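Local coordinates for protein K41043 (Homo sapiens, PDB 6KBR) that probably inhibits a trypsin-like serine protease as a Kazal-type inhibitor of the SPINK2 type, presenting an exposed binding loop to the enzyme, at residues G21-Y26 against Y37-T42; A27-S32 against I57-C62. One frame throughout, in Å; residues are numbered along the deposited sequence.

Interaction 1: residues G21-Y26 against Y37-T42; sequences GCNRMY and YANECT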
ATOM      1  N   GLY B  21      11.895  -3.988  -7.879  1.00 10.21           N
ATOM      2  CA  GLY B  21      10.890  -3.460  -7.004  1.00  9.39           C
ATOM      3  C   GLY B  21      10.541  -4.437  -5.908  1.00  8.64           C
ATOM      4  O   GLY B  21      10.679  -5.654  -6.085  1.00  8.15           O
ATOM      5  N   CYS B  22      10.049  -3.886  -4.806  1.00  7.73           N
ATOM      6  CA  CYS B  22       9.534  -4.645  -3.684  1.00  7.73           C
ATOM      7  C   CYS B  22       8.142  -4.113  -3.324  1.00  7.76           C
ATOM      8  O   CYS B  22       7.976  -2.892  -3.238  1.00  6.76           O
ATOM      9  CB  CYS B  22      10.440  -4.428  -2.465  1.00  8.13           C
ATOM     10  SG  CYS B  22      11.974  -5.327  -2.572  1.00  9.51           S
ATOM     11  N   ASN B  23       7.179  -5.028  -3.070  1.00  8.34           N
ATOM     12  CA  ASN B  23       5.841  -4.633  -2.635  1.00  9.00           C
ATOM     13  C   ASN B  23       5.941  -3.918  -1.318  1.00  8.13           C
ATOM     14  O   ASN B  23       6.941  -4.066  -0.644  1.00  8.10           O
ATOM     15  CB  ASN B  23       4.785  -5.753  -2.662  1.00 10.96           C
ATOM     16  CG  ASN B  23       4.939  -6.893  -1.595  1.00 13.11           C
ATOM     17  OD1 ASN B  23       4.573  -8.071  -1.936  1.00 18.70           O
ATOM     18  ND2 ASN B  23       5.349  -6.608  -0.351  1.00 12.60           N
ATOM     19  N   ARG B  24       4.947  -3.103  -1.006  1.00  6.92           N
ATOM     20  CA  ARG B  24       5.009  -2.211   0.125  1.00  6.89           C
ATOM     21  C   ARG B  24       4.162  -2.697   1.321  1.00  6.69           C
ATOM     22  O   ARG B  24       3.602  -1.885   2.076  1.00  6.25           O
ATOM     23  CB  ARG B  24       4.647  -0.801  -0.352  1.00  6.93           C
ATOM     24  CG  ARG B  24       5.901  -0.155  -0.928  1.00  7.26           C
ATOM     25  CD  ARG B  24       5.652   1.096  -1.733  1.00  7.74           C
ATOM     26  NE  ARG B  24       6.956   1.748  -2.039  1.00  8.04           N
ATOM     27  CZ  ARG B  24       7.088   2.991  -2.513  1.00  8.60           C
ATOM     28  NH1 ARG B  24       6.036   3.812  -2.679  1.00  8.54           N
ATOM     29  NH2 ARG B  24       8.300   3.416  -2.794  1.00  8.72           N
ATOM     30  N   MET B  25       4.082  -4.025   1.471  1.00  6.43           N
ATOM     31  CA  MET B  25       3.445  -4.616   2.640  1.00  6.83           C
ATOM     32  C   MET B  25       4.457  -4.589   3.779  1.00  6.64           C
ATOM     33  O   MET B  25       5.655  -4.687   3.550  1.00  7.02           O
ATOM     34  CB  MET B  25       2.988  -6.052   2.362  1.00  7.26           C
ATOM     35  CG  MET B  25       2.527  -6.809   3.578  1.00  7.90           C
ATOM     36  SD  MET B  25       1.761  -8.349   3.043  1.00  9.25           S
ATOM     37  CE  MET B  25       1.746  -9.319   4.576  1.00  9.34           C
ATOM     38  N   TYR B  26       3.983  -4.401   4.993  1.00  6.62           N
ATOM     39  CA  TYR B  26       4.852  -4.450   6.180  1.00  6.85           C
ATOM     40  C   TYR B  26       4.793  -5.880   6.743  1.00  7.04           C
ATOM     41  O   TYR B  26       3.788  -6.270   7.230  1.00  6.26           O
ATOM     42  CB  TYR B  26       4.441  -3.405   7.217  1.00  6.87           C
ATOM     43  CG  TYR B  26       5.414  -3.353   8.414  1.00  7.11           C
ATOM     44  CD1 TYR B  26       6.705  -2.849   8.280  1.00  6.92           C
ATOM     45  CD2 TYR B  26       5.014  -3.802   9.684  1.00  7.26           C
ATOM     46  CE1 TYR B  26       7.567  -2.795   9.381  1.00  7.33           C
ATOM     47  CE2 TYR B  26       5.871  -3.758  10.779  1.00  7.08           C
ATOM     48  CZ  TYR B  26       7.125  -3.257  10.624  1.00  7.39           C
ATOM     49  OH  TYR B  26       7.946  -3.244  11.712  1.00  7.05           O
ATOM     50  N   TYR B  37      14.227  -5.064   8.732  1.00  9.26           N
ATOM     51  CA  TYR B  37      13.836  -4.762   7.366  1.00  8.96           C
ATOM     52  C   TYR B  37      12.314  -4.840   7.243  1.00  7.70           C
ATOM     53  O   TYR B  37      11.723  -5.759   7.777  1.00  6.92           O
ATOM     54  CB  TYR B  37      14.583  -5.703   6.365  1.00  9.01           C
ATOM     55  CG  TYR B  37      16.026  -5.297   6.345  1.00  9.27           C
ATOM     56  CD1 TYR B  37      16.923  -5.838   7.252  1.00  9.79           C
ATOM     57  CD2 TYR B  37      16.472  -4.262   5.501  1.00  9.83           C
ATOM     58  CE1 TYR B  37      18.237  -5.394   7.325  1.00  9.84           C
ATOM     59  CE2 TYR B  37      17.775  -3.805   5.548  1.00 10.40           C
ATOM     60  CZ  TYR B  37      18.676  -4.381   6.481  1.00 10.36           C
ATOM     61  OH  TYR B  37      20.015  -3.981   6.511  1.00 10.13           O
ATOM     62  N   ALA B  38      11.708  -3.852   6.564  1.00  7.08           N
ATOM     63  CA  ALA B  38      10.235  -3.805   6.370  1.00  6.88           C
ATOM     64  C   ALA B  38       9.632  -5.111   5.787  1.00  6.43           C
ATOM     65  O   ALA B  38       8.529  -5.491   6.098  1.00  5.69           O
ATOM     66  CB  ALA B  38       9.824  -2.611   5.515  1.00  6.86           C
ATOM     67  N   ASN B  39      10.377  -5.767   4.942  1.00  6.40           N
ATOM     68  CA  ASN B  39      10.019  -7.062   4.448  1.00  7.08           C
ATOM     69  C   ASN B  39      11.245  -7.757   3.891  1.00  7.46           C
ATOM     70  O   ASN B  39      12.287  -7.139   3.774  1.00  7.51           O
ATOM     71  CB  ASN B  39       8.898  -6.962   3.410  1.00  7.44           C
ATOM     72  CG  ASN B  39       9.163  -5.909   2.351  1.00  7.51           C
ATOM     73  OD1 ASN B  39      10.244  -5.853   1.753  1.00  7.46           O
ATOM     74  ND2 ASN B  39       8.159  -5.099   2.077  1.00  7.84           N
ATOM     75  N   GLU B  40      11.123  -9.026   3.575  1.00  8.28           N
ATOM     76  CA  GLU B  40      12.275  -9.805   3.125  1.00  9.74           C
ATOM     77  C   GLU B  40      12.801  -9.295   1.799  1.00  9.10           C
ATOM     78  O   GLU B  40      13.991  -9.345   1.562  1.00  9.14           O
ATOM     79  CB  GLU B  40      11.943 -11.305   3.002  1.00 11.48           C
ATOM     80  CG  GLU B  40      13.190 -12.192   2.789  1.00 13.57           C
ATOM     81  CD  GLU B  40      12.901 -13.689   3.135  1.00 17.05           C
ATOM     82  OE1 GLU B  40      12.087 -13.961   4.078  1.00 16.80           O
ATOM     83  OE2 GLU B  40      13.509 -14.553   2.453  1.00 20.74           O
ATOM     84  N   CYS B  41      11.923  -8.818   0.933  1.00  8.34           N
ATOM     85  CA  CYS B  41      12.335  -8.293  -0.338  1.00  8.17           C
ATOM     86  C   CYS B  41      13.272  -7.093  -0.130  1.00  8.21           C
ATOM     87  O   CYS B  41      14.297  -6.975  -0.838  1.00  7.91           O
ATOM     88  CB  CYS B  41      11.133  -7.957  -1.213  1.00  8.46           C
ATOM     89  SG  CYS B  41      11.542  -7.304  -2.860  1.00  7.80           S
ATOM     90  N   THR B  42      12.972  -6.285   0.889  1.00  7.85           N
ATOM     91  CA  THR B  42      13.763  -5.075   1.210  1.00  7.70           C
ATOM     92  C   THR B  42      15.158  -5.424   1.739  1.00  8.06           C
ATOM     93  O   THR B  42      16.167  -4.754   1.404  1.00  7.67           O
ATOM     94  CB  THR B  42      12.993  -4.177   2.165  1.00  7.50           C
ATOM     95  OG1 THR B  42      11.755  -3.820   1.536  1.00  7.74           O
ATOM     96  CG2 THR B  42      13.709  -2.919   2.453  1.00  7.73           C
TER
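The backbones of 21-26 and 37-42 come closest at two places, with CA atoms 5.7 Å apart at Cys22 and Cys41 and 5.4 Å apart at Tyr26 and Ala38. A disulfide closes the first, Cys22 SG to Cys41 SG at 2.0 Å. The S-S torsion is -80°. Between the two places Asn39 reaches across. Its ND2 donates to Met25 O at 2.9 Å, with that oxygen close to the amide plane. The same nitrogen makes a weak bond to Asn23 O at 3.2 Å. At the other end, Asn39 OD1 accepts from Thr42 N at 2.9 Å. Asn39 is the N-cap of helix 40-50, and bonds at both ends of its amide fix the flip. CG sits between the backbone N and the carbonyl carbon (chi1 48°), so the amide serves both helix and loop. Replacing Asn39 by an alanine would probably leave Met25 O and Asn23 O without this donor and Thr42 N without its cap, and hold the loop less firmly. Arg24, between the two gripped carbonyls, forms a salt bridge with an acidic side chain of another protein. This is consistent with the reactive-site loop of Kazal inhibitors, with Arg24 at P1 and a helix-capping asparagine bracing its neighbours.

Interaction 2: residues A27-S32 against I57-C62; sequences APVCGS and IKNGPC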
ATOM      1  N   ALA B  27       5.873  -6.643   6.552  1.00  7.29           N
ATOM      2  CA  ALA B  27       6.070  -8.007   7.056  1.00  7.77           C
ATOM      3  C   ALA B  27       7.517  -8.121   7.563  1.00  7.47           C
ATOM      4  O   ALA B  27       8.352  -8.731   6.914  1.00  6.82           O
ATOM      5  CB  ALA B  27       5.817  -9.027   5.939  1.00  8.39           C
ATOM      6  N   PRO B  28       7.796  -7.528   8.740  1.00  7.65           N
ATOM      7  CA  PRO B  28       9.194  -7.310   9.120  1.00  7.96           C
ATOM      8  C   PRO B  28      10.030  -8.580   9.418  1.00  8.23           C
ATOM      9  O   PRO B  28       9.504  -9.635   9.866  1.00  7.80           O
ATOM     10  CB  PRO B  28       9.083  -6.343  10.327  1.00  8.05           C
ATOM     11  CG  PRO B  28       7.733  -6.739  10.944  1.00  7.68           C
ATOM     12  CD  PRO B  28       6.856  -6.991   9.759  1.00  7.64           C
ATOM     13  N   VAL B  29      11.316  -8.456   9.087  1.00  8.28           N
ATOM     14  CA  VAL B  29      12.339  -9.414   9.449  1.00  8.73           C
ATOM     15  C   VAL B  29      13.560  -8.741  10.085  1.00  9.21           C
ATOM     16  O   VAL B  29      13.888  -7.615   9.795  1.00  8.63           O
ATOM     17  CB  VAL B  29      12.801 -10.305   8.279  1.00  8.51           C
ATOM     18  CG1 VAL B  29      11.640 -11.171   7.802  1.00  8.48           C
ATOM     19  CG2 VAL B  29      13.503  -9.504   7.171  1.00  8.64           C
ATOM     20  N   CYS B  30      14.207  -9.453  10.977  1.00  9.68           N
ATOM     21  CA  CYS B  30      15.331  -8.895  11.722  1.00 10.57           C
ATOM     22  C   CYS B  30      16.614  -9.435  11.103  1.00 10.26           C
ATOM     23  O   CYS B  30      16.800 -10.629  11.030  1.00 11.04           O
ATOM     24  CB  CYS B  30      15.279  -9.326  13.190  1.00 11.84           C
ATOM     25  SG  CYS B  30      16.725  -8.700  14.090  1.00 13.57           S
ATOM     26  N   GLY B  31      17.470  -8.547  10.621  1.00 10.08           N
ATOM     27  CA  GLY B  31      18.684  -8.954   9.948  1.00 10.20           C
ATOM     28  C   GLY B  31      19.819  -9.191  10.952  1.00 10.07           C
ATOM     29  O   GLY B  31      19.796  -8.654  12.051  1.00  9.81           O
ATOM     30  N   SER B  32      20.782 -10.014  10.558  1.00 11.07           N
ATOM     31  CA  SER B  32      22.015 -10.254  11.345  1.00 12.21           C
ATOM     32  C   SER B  32      22.855  -8.943  11.505  1.00 13.44           C
ATOM     33  O   SER B  32      23.766  -8.868  12.345  1.00 13.42           O
ATOM     34  CB  SER B  32      22.868 -11.358  10.715  1.00 11.69           C
ATOM     35  OG  SER B  32      23.002 -11.100   9.348  1.00 13.13           O
ATOM     36  N   ILE B  57      17.789 -13.292  11.431  1.00 18.25           N
ATOM     37  CA  ILE B  57      17.905 -13.764  12.796  1.00 20.69           C
ATOM     38  C   ILE B  57      16.539 -14.289  13.222  1.00 21.73           C
ATOM     39  O   ILE B  57      16.448 -15.360  13.786  1.00 24.04           O
ATOM     40  CB  ILE B  57      18.393 -12.613  13.713  1.00 20.75           C
ATOM     41  CG1 ILE B  57      19.786 -12.193  13.282  1.00 21.62           C
ATOM     42  CG2 ILE B  57      18.384 -12.995  15.176  1.00 22.78           C
ATOM     43  CD1 ILE B  57      20.774 -13.323  13.091  1.00 22.50           C
ATOM     44  N   LYS B  58      15.494 -13.528  12.942  1.00 20.71           N
ATOM     45  CA  LYS B  58      14.130 -13.966  13.182  1.00 20.61           C
ATOM     46  C   LYS B  58      13.084 -13.178  12.379  1.00 19.41           C
ATOM     47  O   LYS B  58      13.355 -12.113  11.837  1.00 16.07           O
ATOM     48  CB  LYS B  58      13.792 -13.839  14.651  1.00 20.86           C
ATOM     49  CG  LYS B  58      13.878 -12.457  15.237  1.00 22.56           C
ATOM     50  CD  LYS B  58      13.035 -12.376  16.509  1.00 24.97           C
ATOM     51  CE  LYS B  58      13.400 -11.143  17.279  1.00 26.81           C
ATOM     52  NZ  LYS B  58      12.490 -10.985  18.432  1.00 30.41           N
ATOM     53  N   ASN B  59      11.864 -13.697  12.373  1.00 19.83           N
ATOM     54  CA  ASN B  59      10.749 -12.950  11.819  1.00 21.50           C
ATOM     55  C   ASN B  59      10.304 -11.928  12.820  1.00 18.85           C
ATOM     56  O   ASN B  59      10.510 -12.079  14.023  1.00 19.96           O
ATOM     57  CB  ASN B  59       9.628 -13.884  11.400  1.00 23.46           C
ATOM     58  CG  ASN B  59       9.978 -14.684  10.178  1.00 27.58           C
ATOM     59  OD1 ASN B  59      11.089 -14.604   9.651  1.00 28.62           O
ATOM     60  ND2 ASN B  59       9.011 -15.455   9.691  1.00 30.25           N
ATOM     61  N   GLY B  60       9.733 -10.844  12.321  1.00 17.09           N
ATOM     62  CA  GLY B  60       9.344  -9.746  13.172  1.00 16.25           C
ATOM     63  C   GLY B  60      10.451  -8.762  13.389  1.00 16.22           C
ATOM     64  O   GLY B  60      11.569  -8.979  12.942  1.00 15.95           O
ATOM     65  N   PRO B  61      10.160  -7.679  14.134  1.00 17.27           N
ATOM     66  CA  PRO B  61      11.177  -6.664  14.337  1.00 17.39           C
ATOM     67  C   PRO B  61      12.341  -7.229  15.156  1.00 18.28           C
ATOM     68  O   PRO B  61      12.197  -8.281  15.777  1.00 18.69           O
ATOM     69  CB  PRO B  61      10.432  -5.513  15.060  1.00 16.78           C
ATOM     70  CG  PRO B  61       9.144  -6.083  15.537  1.00 17.73           C
ATOM     71  CD  PRO B  61       8.860  -7.345  14.772  1.00 17.14           C
ATOM     72  N   CYS B  62      13.492  -6.570  15.114  1.00 18.55           N
ATOM     73  CA  CYS B  62      14.637  -6.958  15.959  1.00 19.49           C
ATOM     74  C   CYS B  62      14.249  -6.610  17.403  1.00 20.14           C
ATOM     75  O   CYS B  62      13.578  -5.626  17.604  1.00 20.06           O
ATOM     76  CB  CYS B  62      15.898  -6.178  15.554  1.00 18.47           C
ATOM     77  SG  CYS B  62      16.609  -6.685  13.968  1.00 17.77           S
TER
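The Cys30-Cys62 disulfide forms the apolar centre of this antiparallel strand pair in the Kazal fold, joining strand 29-31 to the turn after strand 56-59. The SG atoms are 2.0 Å apart, with an S-S torsion of 99°. Cys30 SG lies anti to its backbone N (chi1 177°), and from there it approaches Ile57 CB at 4.3 Å. Toward the Gly60 turn, away from the disulfide, Pro28 and Pro61 lie side by side, with Pro28 CG 4.0 Å from Pro61 CD. Each proline also packs on an acidic side chain of another protein. At the far end Ile57 lies over Ser32, its CD1 3.7 Å from Ser32 CB. Ser32 OG turns elsewhere, to the backbone N of Lys55. Val29 and Asn59 form a non-hydrogen-bonded pair, their side chains alongside each other on one face. Three backbone bonds tie the central strand 29-31 to the edge strand 56-59 and the turn after it. Cys30 N donates to Lys58 O, and Ile57 N donates to Cys30 O at 2.9 Å. Lys58 N is buried without a partner. The third bond runs from Gly60 N to Pro28 O at 2.7 Å, the donor 45° above the carbonyl plane.

Overall arrangement
Interaction 1 joins the binding loop to the start of helix 40-50, and interaction 2 joins two strands of the small antiparallel sheet. Each has one disulfide. Interaction 1 is the more buried and relies on a side-chain amide reaching backbone carbonyls. Interaction 2 is partly exposed and relies on backbone bonds between strands, with apolar packing around them. Their centres are 12 Å apart, and their segments alternate along the chain. They meet where 27-32 continues the loop: Tyr37 N lies 2.8 Å from Val29 O, and Ala27 N lies 2.9 Å from Ala38 O, both probable hydrogen bonds. The loop thus runs directly into the sheet's central strand. Both contacts reach another protein, interaction 1 far more extensively.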